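Long-range contacts in pyruvate formate-lyase 2 (Archaeoglobus fulgidus, PDB 2F3O), which is of unknown function but belongs to the glycyl radical enzymes, related to pyruvate formate-lyase and glycerol dehydratase, and probably acts as a lyase: residues 168-172 / 203-207; 158-163 / 516-522; 63-68 / 254-259. All coordinates share one frame; numbering follows the deposited sequence.

Contact 1: residues 168-172 / 203-207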
loop_
_atom_site.group_PDB
_atom_site.type_symbol
_atom_site.label_atom_id
_atom_site.label_comp_id
_atom_site.label_asym_id
_atom_site.label_seq_id
_atom_site.Cartn_x
_atom_site.Cartn_y
_atom_site.Cartn_z
ATOM N N PHE A 168 3.543 -8.400 32.014
ATOM C CA PHE A 168 4.730 -7.870 31.370
ATOM C C PHE A 168 5.820 -8.889 31.068
ATOM O O PHE A 168 6.717 -8.621 30.274
ATOM C CB PHE A 168 5.256 -6.650 32.116
ATOM C CG PHE A 168 4.481 -5.396 31.827
ATOM C CD1 PHE A 168 3.270 -5.156 32.431
ATOM C CD2 PHE A 168 4.966 -4.468 30.935
ATOM C CE1 PHE A 168 2.555 -4.018 32.158
ATOM C CE2 PHE A 168 4.255 -3.320 30.657
ATOM C CZ PHE A 168 3.046 -3.093 31.268
ATOM N N ARG A 169 5.715 -10.075 31.658
ATOM C CA ARG A 169 6.626 -11.156 31.316
ATOM C C ARG A 169 6.273 -11.708 29.948
ATOM O O ARG A 169 7.129 -12.283 29.267
ATOM C CB ARG A 169 6.573 -12.280 32.341
ATOM C CG ARG A 169 7.895 -13.095 32.484
ATOM C CD ARG A 169 7.635 -14.463 33.114
ATOM N NE ARG A 169 6.931 -15.340 32.181
ATOM C CZ ARG A 169 6.022 -16.238 32.536
ATOM N NH1 ARG A 169 5.433 -17.007 31.624
ATOM N NH2 ARG A 169 5.700 -16.364 33.806
ATOM N N TRP A 170 5.014 -11.534 29.542
ATOM C CA TRP A 170 4.603 -11.936 28.207
ATOM C C TRP A 170 5.276 -11.037 27.208
ATOM O O TRP A 170 5.813 -11.510 26.222
ATOM C CB TRP A 170 3.091 -11.851 28.027
ATOM C CG TRP A 170 2.650 -12.395 26.723
ATOM C CD1 TRP A 170 2.472 -13.706 26.411
ATOM C CD2 TRP A 170 2.347 -11.652 25.534
ATOM N NE1 TRP A 170 2.077 -13.832 25.107
ATOM C CE2 TRP A 170 1.990 -12.586 24.541
ATOM C CE3 TRP A 170 2.359 -10.288 25.204
ATOM C CZ2 TRP A 170 1.629 -12.200 23.235
ATOM C CZ3 TRP A 170 1.984 -9.909 23.902
ATOM C CH2 TRP A 170 1.630 -10.861 22.943
ATOM N N PHE A 171 5.260 -9.741 27.489
ATOM C CA PHE A 171 5.804 -8.756 26.572
ATOM C C PHE A 171 7.292 -8.960 26.395
ATOM O O PHE A 171 7.808 -8.887 25.274
ATOM C CB PHE A 171 5.502 -7.325 27.042
ATOM C CG PHE A 171 4.054 -6.958 26.908
ATOM C CD1 PHE A 171 3.544 -6.525 25.705
ATOM C CD2 PHE A 171 3.194 -7.081 27.974
ATOM C CE1 PHE A 171 2.210 -6.210 25.581
ATOM C CE2 PHE A 171 1.875 -6.776 27.841
ATOM C CZ PHE A 171 1.384 -6.340 26.646
ATOM N N LEU A 172 7.961 -9.259 27.504
ATOM C CA LEU A 172 9.392 -9.428 27.505
ATOM C C LEU A 172 9.742 -10.598 26.621
ATOM O O LEU A 172 10.602 -10.474 25.742
ATOM C CB LEU A 172 9.891 -9.640 28.930
ATOM C CG LEU A 172 11.358 -9.998 29.124
ATOM C CD1 LEU A 172 12.205 -8.931 28.499
ATOM C CD2 LEU A 172 11.653 -10.121 30.598
ATOM N N SER A 203 9.817 -3.534 29.491
ATOM C CA SER A 203 9.137 -4.600 30.214
ATOM C C SER A 203 9.933 -5.032 31.444
ATOM O O SER A 203 9.374 -5.160 32.532
ATOM C CB SER A 203 8.911 -5.803 29.306
ATOM O OG SER A 203 8.167 -5.414 28.169
ATOM N N GLU A 204 11.235 -5.243 31.245
ATOM C CA GLU A 204 12.180 -5.581 32.306
ATOM C C GLU A 204 12.140 -4.577 33.446
ATOM O O GLU A 204 12.094 -4.960 34.598
ATOM C CB GLU A 204 13.603 -5.647 31.747
ATOM C CG GLU A 204 13.957 -6.954 31.068
ATOM C CD GLU A 204 15.105 -6.797 30.076
ATOM O OE1 GLU A 204 15.355 -7.746 29.302
ATOM O OE2 GLU A 204 15.758 -5.720 30.057
ATOM N N ALA A 205 12.151 -3.297 33.100
ATOM C CA ALA A 205 12.033 -2.203 34.048
ATOM C C ALA A 205 10.812 -2.339 34.962
ATOM O O ALA A 205 10.927 -2.202 36.189
ATOM C CB ALA A 205 11.953 -0.902 33.287
ATOM N N VAL A 206 9.656 -2.614 34.348
ATOM C CA VAL A 206 8.374 -2.659 35.044
ATOM C C VAL A 206 8.266 -3.874 35.956
ATOM O O VAL A 206 7.782 -3.755 37.092
ATOM C CB VAL A 206 7.199 -2.541 34.046
ATOM C CG1 VAL A 206 6.040 -3.447 34.407
ATOM C CG2 VAL A 206 6.735 -1.086 33.978
ATOM N N ILE A 207 8.786 -5.012 35.477
ATOM C CA ILE A 207 8.908 -6.249 36.271
ATOM C C ILE A 207 9.772 -6.010 37.513
ATOM O O ILE A 207 9.348 -6.276 38.638
ATOM C CB ILE A 207 9.465 -7.406 35.420
ATOM C CG1 ILE A 207 8.458 -7.791 34.344
ATOM C CG2 ILE A 207 9.763 -8.629 36.266
ATOM C CD1 ILE A 207 8.995 -8.763 33.351
#
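Val206 sets one methyl over the Phe168 ring. Val206 CG1 lies 3.7 Å from the centroid of the Phe168 ring and 17° off its normal, a CH-pi contact. It sits toward the CB side of the face, with Phe168 CG the closest ring atom. Phe171 CD2 lies over the opposite face, off toward the rim, so the ring lies between Val206 of the other helix and Phe171 of its own. The first torsion of Phe168, chi1 -78°, puts CG beside the backbone N and anti to the carbonyl carbon, which carries the ring past Ser203 to Val206.

The contact is a nearly antiparallel helix pair, 152° between axes that approach to 9.0 Å. No hydrogen bond crosses it. The backbones are nearest where the CA atoms of Leu172 and Ser203 come to 5.5 Å, consistent with the small serine side chain. Ser203 OG faces Phe171 CB at 3.5 Å, but this buried hydroxyl is bonded to Ala199 O within its own helix.

Leu172 splits its two methyls. Leu172 CD1 lies 3.7 Å from Glu204 CG and against Glu204 OE1. Leu172 CD2 meets Ile207 CD1 at 4.1 Å, the two side chains crossing at about a right angle. Ile207 CD1 also reaches the backbone of the other helix, 3.8 Å from Phe168 O. The charge of Glu204 is met by Lys200 and Lys48.

Helix 512-516 covers the buried side through Leu513, which touches Phe168 and Val206. Helix 39-53 packs on Val206 through Leu51, and Leu163 of helix 160-164 lies against Phe168 and Phe171.

Contact 2: residues 158-163 / 516-522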
loop_
_atom_site.group_PDB
_atom_site.type_symbol
_atom_site.label_atom_id
_atom_site.label_comp_id
_atom_site.label_asym_id
_atom_site.label_seq_id
_atom_site.Cartn_x
_atom_site.Cartn_y
_atom_site.Cartn_z
ATOM N N VAL A 158 -5.362 4.265 29.328
ATOM C CA VAL A 158 -4.518 3.091 29.188
ATOM C C VAL A 158 -5.307 1.805 29.039
ATOM O O VAL A 158 -6.269 1.569 29.764
ATOM C CB VAL A 158 -3.689 2.969 30.456
ATOM C CG1 VAL A 158 -2.797 1.760 30.414
ATOM C CG2 VAL A 158 -2.891 4.228 30.670
ATOM N N ASN A 159 -4.919 0.968 28.088
ATOM C CA ASN A 159 -5.625 -0.287 27.889
ATOM C C ASN A 159 -5.247 -1.336 28.946
ATOM O O ASN A 159 -4.457 -2.244 28.679
ATOM C CB ASN A 159 -5.355 -0.808 26.489
ATOM C CG ASN A 159 -6.321 -1.890 26.057
ATOM O OD1 ASN A 159 -6.981 -2.530 26.880
ATOM N ND2 ASN A 159 -6.374 -2.138 24.743
ATOM N N TYR A 160 -5.833 -1.215 30.132
ATOM C CA TYR A 160 -5.628 -2.210 31.169
ATOM C C TYR A 160 -6.105 -3.620 30.859
ATOM O O TYR A 160 -5.377 -4.561 31.160
ATOM C CB TYR A 160 -6.080 -1.719 32.543
ATOM C CG TYR A 160 -5.108 -0.692 33.056
ATOM C CD1 TYR A 160 -5.481 0.624 33.226
ATOM C CD2 TYR A 160 -3.791 -1.035 33.302
ATOM C CE1 TYR A 160 -4.573 1.569 33.659
ATOM C CE2 TYR A 160 -2.873 -0.101 33.728
ATOM C CZ TYR A 160 -3.264 1.200 33.901
ATOM O OH TYR A 160 -2.360 2.134 34.330
ATOM N N PRO A 161 -7.293 -3.791 30.236
ATOM C CA PRO A 161 -7.611 -5.176 29.889
ATOM C C PRO A 161 -6.655 -5.898 28.917
ATOM O O PRO A 161 -6.551 -7.118 28.996
ATOM C CB PRO A 161 -9.033 -5.085 29.314
ATOM C CG PRO A 161 -9.247 -3.704 29.002
ATOM C CD PRO A 161 -8.407 -2.893 29.902
ATOM N N TYR A 162 -5.967 -5.157 28.039
ATOM C CA TYR A 162 -4.926 -5.728 27.168
ATOM C C TYR A 162 -3.767 -6.219 28.031
ATOM O O TYR A 162 -3.223 -7.312 27.817
ATOM C CB TYR A 162 -4.410 -4.667 26.174
ATOM C CG TYR A 162 -3.417 -5.161 25.125
ATOM C CD1 TYR A 162 -3.805 -6.077 24.164
ATOM C CD2 TYR A 162 -2.088 -4.701 25.095
ATOM C CE1 TYR A 162 -2.934 -6.520 23.199
ATOM C CE2 TYR A 162 -1.187 -5.153 24.111
ATOM C CZ TYR A 162 -1.632 -6.080 23.171
ATOM O OH TYR A 162 -0.802 -6.588 22.182
ATOM N N LEU A 163 -3.418 -5.387 29.009
ATOM C CA LEU A 163 -2.301 -5.632 29.893
ATOM C C LEU A 163 -2.614 -6.799 30.809
ATOM O O LEU A 163 -1.797 -7.708 30.954
ATOM C CB LEU A 163 -1.969 -4.369 30.697
ATOM C CG LEU A 163 -1.371 -3.228 29.860
ATOM C CD1 LEU A 163 -1.099 -2.003 30.696
ATOM C CD2 LEU A 163 -0.098 -3.674 29.135
ATOM N N LEU A 516 3.116 -0.010 24.762
ATOM C CA LEU A 516 2.676 -1.369 25.049
ATOM C C LEU A 516 1.222 -1.377 25.457
ATOM O O LEU A 516 0.484 -2.339 25.201
ATOM C CB LEU A 516 3.526 -2.008 26.138
ATOM C CG LEU A 516 4.661 -2.936 25.693
ATOM C CD1 LEU A 516 5.322 -2.456 24.409
ATOM C CD2 LEU A 516 5.680 -3.022 26.803
ATOM N N CYS A 517 0.809 -0.267 26.058
ATOM C CA CYS A 517 -0.524 -0.145 26.604
ATOM C C CYS A 517 -1.550 0.372 25.631
ATOM O O CYS A 517 -2.668 0.633 26.062
ATOM C CB CYS A 517 -0.535 0.848 27.756
ATOM S SG CYS A 517 0.762 0.699 28.938
ATOM N N VAL A 518 -1.195 0.623 24.373
ATOM C CA VAL A 518 -2.202 1.126 23.440
ATOM C C VAL A 518 -2.276 0.255 22.204
ATOM O O VAL A 518 -1.308 0.113 21.475
ATOM C CB VAL A 518 -1.993 2.609 23.042
ATOM C CG1 VAL A 518 -3.097 3.062 22.074
ATOM C CG2 VAL A 518 -1.958 3.510 24.265
ATOM N N GLU A 519 -3.445 -0.313 21.957
ATOM C CA GLU A 519 -3.521 -1.434 21.054
ATOM C C GLU A 519 -3.276 -1.119 19.595
ATOM O O GLU A 519 -3.513 -0.013 19.105
ATOM C CB GLU A 519 -4.800 -2.231 21.229
ATOM C CG GLU A 519 -4.549 -3.686 21.538
ATOM C CD GLU A 519 -5.833 -4.454 21.770
ATOM O OE1 GLU A 519 -5.959 -5.604 21.274
ATOM O OE2 GLU A 519 -6.727 -3.907 22.449
ATOM N N ASP A 520 -2.803 -2.185 18.952
ATOM C CA ASP A 520 -2.075 -2.253 17.689
ATOM C C ASP A 520 -0.581 -1.861 17.768
ATOM O O ASP A 520 0.200 -2.383 17.003
ATOM C CB ASP A 520 -2.861 -1.651 16.515
ATOM C CG ASP A 520 -4.146 -2.415 16.222
ATOM O OD1 ASP A 520 -4.528 -3.269 17.036
ATOM O OD2 ASP A 520 -4.773 -2.164 15.173
ATOM N N CYS A 521 -0.170 -1.023 18.719
ATOM C CA CYS A 521 1.236 -0.569 18.771
ATOM C C CYS A 521 2.261 -1.657 18.895
ATOM O O CYS A 521 3.178 -1.738 18.073
ATOM C CB CYS A 521 1.494 0.367 19.929
ATOM S SG CYS A 521 0.889 2.011 19.714
ATOM N N PHE A 522 2.116 -2.466 19.946
ATOM C CA PHE A 522 3.031 -3.570 20.208
ATOM C C PHE A 522 2.954 -4.593 19.083
ATOM O O PHE A 522 3.981 -5.038 18.586
ATOM C CB PHE A 522 2.757 -4.234 21.566
ATOM C CG PHE A 522 3.635 -5.426 21.840
ATOM C CD1 PHE A 522 4.965 -5.256 22.193
ATOM C CD2 PHE A 522 3.149 -6.722 21.711
ATOM C CE1 PHE A 522 5.775 -6.329 22.427
ATOM C CE2 PHE A 522 3.967 -7.797 21.935
ATOM C CZ PHE A 522 5.280 -7.597 22.301
HETATM O O HOH W 1 -0.720 -3.827 20.666
#
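The buried Glu519 lays its aliphatic stem and carboxylate over one face of the Tyr162 ring. Glu519 CG makes a CH-pi contact, 3.8 Å from the centroid of the Tyr162 ring, and the carboxylate follows with its plane only 25° from that of the ring. Two helix starts meet here: Asn159 is the N-cap of helix 160-164, and a type II turn from Val518 to Cys521 leads into helix 521-524.

Asn159 works on both sides. Asn159 OD1 accepts from Tyr162 N at 3.0 Å, a capping bond, with the donor well above the amide plane. Its ND2 gives a weak bond to Glu519 OE2 and a further one to Gly433 O. With CG anti to the backbone N, chi1 -164°, the amide can serve both. Arg416 of the second subunit makes a long, weak ion pair with Glu519 OE2.

The backbones join where Asn159 N donates to Cys517 O over 3.0 Å. Leu163 CD1 packs on Cys517 SG, and Val158 CG1 on Cys517 CB. At the far end of the ring, a water bonds weakly to Tyr162 OH and to Phe522 N, 3.2 Å from each of these two atoms.

Contact 3: residues 63-68 / 254-259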
loop_
_atom_site.group_PDB
_atom_site.type_symbol
_atom_site.label_atom_id
_atom_site.label_comp_id
_atom_site.label_asym_id
_atom_site.label_seq_id
_atom_site.Cartn_x
_atom_site.Cartn_y
_atom_site.Cartn_z
ATOM N N LEU A 63 -2.617 -0.704 51.155
ATOM C CA LEU A 63 -2.850 -2.004 50.561
ATOM C C LEU A 63 -2.404 -1.992 49.114
ATOM O O LEU A 63 -2.125 -3.041 48.527
ATOM C CB LEU A 63 -4.329 -2.334 50.597
ATOM C CG LEU A 63 -4.923 -2.563 51.980
ATOM C CD1 LEU A 63 -6.285 -3.215 51.830
ATOM C CD2 LEU A 63 -4.005 -3.427 52.821
ATOM N N ILE A 64 -2.373 -0.796 48.534
ATOM C CA ILE A 64 -1.901 -0.598 47.171
ATOM C C ILE A 64 -0.720 0.372 47.236
ATOM O O ILE A 64 -0.829 1.472 47.793
ATOM C CB ILE A 64 -3.040 -0.139 46.201
ATOM C CG1 ILE A 64 -3.681 -1.337 45.513
ATOM C CG2 ILE A 64 -2.499 0.678 45.064
ATOM C CD1 ILE A 64 -4.662 -2.079 46.328
ATOM N N VAL A 65 0.427 -0.072 46.727
ATOM C CA VAL A 65 1.673 0.687 46.863
ATOM C C VAL A 65 2.204 1.168 45.523
ATOM O O VAL A 65 1.843 0.648 44.464
ATOM C CB VAL A 65 2.779 -0.126 47.605
ATOM C CG1 VAL A 65 2.269 -0.593 48.931
ATOM C CG2 VAL A 65 3.222 -1.319 46.787
ATOM N N GLY A 66 3.084 2.155 45.573
ATOM C CA GLY A 66 3.564 2.780 44.354
ATOM C C GLY A 66 3.426 4.287 44.381
ATOM O O GLY A 66 2.554 4.853 43.728
ATOM N N THR A 67 4.286 4.945 45.144
ATOM C CA THR A 67 4.292 6.386 45.152
ATOM C C THR A 67 4.636 6.887 43.757
ATOM O O THR A 67 5.412 6.258 43.033
ATOM C CB THR A 67 5.272 6.975 46.199
ATOM O OG1 THR A 67 6.584 6.430 46.018
ATOM C CG2 THR A 67 4.804 6.662 47.590
ATOM N N MET A 68 4.012 7.991 43.373
ATOM C CA MET A 68 4.231 8.590 42.072
ATOM C C MET A 68 5.534 9.360 42.051
ATOM O O MET A 68 6.232 9.382 41.048
ATOM C CB MET A 68 3.073 9.513 41.728
ATOM C CG MET A 68 1.761 8.783 41.650
ATOM S SD MET A 68 0.714 9.552 40.419
ATOM C CE MET A 68 -0.392 10.411 41.479
ATOM N N VAL A 254 -5.917 -4.862 41.090
ATOM C CA VAL A 254 -5.812 -3.426 41.405
ATOM C C VAL A 254 -4.369 -2.979 41.654
ATOM O O VAL A 254 -3.991 -1.858 41.307
ATOM C CB VAL A 254 -6.740 -2.996 42.564
ATOM C CG1 VAL A 254 -6.600 -1.509 42.855
ATOM C CG2 VAL A 254 -8.181 -3.301 42.228
ATOM N N GLN A 255 -3.549 -3.879 42.195
ATOM C CA GLN A 255 -2.135 -3.569 42.385
ATOM C C GLN A 255 -1.374 -3.562 41.054
ATOM O O GLN A 255 -0.472 -2.722 40.855
ATOM C CB GLN A 255 -1.486 -4.505 43.400
ATOM C CG GLN A 255 -0.003 -4.216 43.682
ATOM C CD GLN A 255 0.268 -2.827 44.227
ATOM O OE1 GLN A 255 0.071 -2.561 45.393
ATOM N NE2 GLN A 255 0.760 -1.955 43.386
ATOM N N PHE A 256 -1.761 -4.468 40.148
ATOM C CA PHE A 256 -1.274 -4.443 38.761
ATOM C C PHE A 256 -1.464 -3.069 38.134
ATOM O O PHE A 256 -0.471 -2.394 37.844
ATOM C CB PHE A 256 -1.995 -5.483 37.908
ATOM C CG PHE A 256 -1.401 -5.696 36.540
ATOM C CD1 PHE A 256 -1.403 -4.691 35.579
ATOM C CD2 PHE A 256 -0.899 -6.942 36.194
ATOM C CE1 PHE A 256 -0.884 -4.907 34.331
ATOM C CE2 PHE A 256 -0.376 -7.165 34.930
ATOM C CZ PHE A 256 -0.370 -6.142 33.997
ATOM N N VAL A 257 -2.725 -2.665 37.931
ATOM C CA VAL A 257 -3.011 -1.378 37.302
ATOM C C VAL A 257 -2.295 -0.193 37.969
ATOM O O VAL A 257 -1.680 0.608 37.264
ATOM C CB VAL A 257 -4.534 -1.109 36.988
ATOM C CG1 VAL A 257 -5.436 -2.158 37.537
ATOM C CG2 VAL A 257 -4.977 0.294 37.428
ATOM N N TRP A 258 -2.269 -0.121 39.297
ATOM C CA TRP A 258 -1.592 1.020 39.900
ATOM C C TRP A 258 -0.052 1.060 39.715
ATOM O O TRP A 258 0.546 2.148 39.583
ATOM C CB TRP A 258 -2.009 1.251 41.358
ATOM C CG TRP A 258 -1.281 2.402 41.884
ATOM C CD1 TRP A 258 -0.185 2.374 42.699
ATOM C CD2 TRP A 258 -1.491 3.778 41.538
ATOM N NE1 TRP A 258 0.280 3.645 42.904
ATOM C CE2 TRP A 258 -0.506 4.528 42.206
ATOM C CE3 TRP A 258 -2.426 4.453 40.748
ATOM C CZ2 TRP A 258 -0.433 5.918 42.104
ATOM C CZ3 TRP A 258 -2.357 5.822 40.656
ATOM C CH2 TRP A 258 -1.368 6.541 41.324
ATOM N N LEU A 259 0.594 -0.103 39.676
ATOM C CA LEU A 259 2.024 -0.093 39.418
ATOM C C LEU A 259 2.325 0.486 38.044
ATOM O O LEU A 259 3.118 1.435 37.951
ATOM C CB LEU A 259 2.672 -1.462 39.599
ATOM C CG LEU A 259 3.040 -1.772 41.062
ATOM C CD1 LEU A 259 3.426 -3.251 41.266
ATOM C CD2 LEU A 259 4.098 -0.837 41.669
#
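The Trp258 indole meets the loop 63-68 with its edge. Gly66 O and Val65 O lie at that edge, near the ring plane, while Ile64 CG2 and Met68 CG approach obliquely. No atom of the loop sits squarely over either face. The second flat group, the Gln255 amide, also works edge-on, with Val65 O close to its plane. Side chains of helix 250-267 thus bond to the backbone of the irregular loop that follows helix 39-53.

Gln255 takes both polar atoms of one residue. Val65 N donates to Gln255 OE1 at 2.8 Å, on a lone pair and nearly straight at 168°. Gln255 NE2 returns a bond to Val65 O at 3.0 Å. The two bonds fix the rotation of the amide, much as a neighbouring strand would pair with Val65. The chain of Gln255 leaves anti to the backbone N and bends at chi2 (60°), which turns the amide to the loop.

One turn on, Trp258 NE1 donates to Gly66 O at 2.7 Å. Gly66 has a positive phi of 128°, where a side chain would jam against Val65 O. A phenylalanine in place of Trp258 would have no indole N-H, and Gly66 O would probably lose its buried donor.

Apolar contacts flank these bonds. Ile64 CG2 packs on Trp258 CD1, and Ile64 CG1 touches Val254 CG1, the Ile64 and Val254 side chains crossing at about a right angle. Leu307 and Lys310 of helix 297-310 also touch the Trp258 side chain. Met68 bends at chi2 and chi3 into an oblique Met-aromatic contact, its SD 5.0 Å from the centroid of the six-membered ring of Trp258.

From the N terminus, the loop after helix 39-53 comes first. Contact 3 ties it to helix 250-267 and closes a loop of about 190 residues. Within that span lies the start of contact 2, which closes a much longer loop, about 350 residues, at 516-522, so contacts 2 and 3 cross. Contact 1 closes a short helical hairpin, nested inside both. Helix 160-164 is followed after a short link by helix 168-184, which joins contacts 1 and 2. Phe171 packs on Tyr162 and Leu516, and Trp170 on Phe522. Phe256 links contact 3 to Phe168 of contact 1 and to the Leu163 backbone of contact 2. Together they join early helices to the region around residue 520.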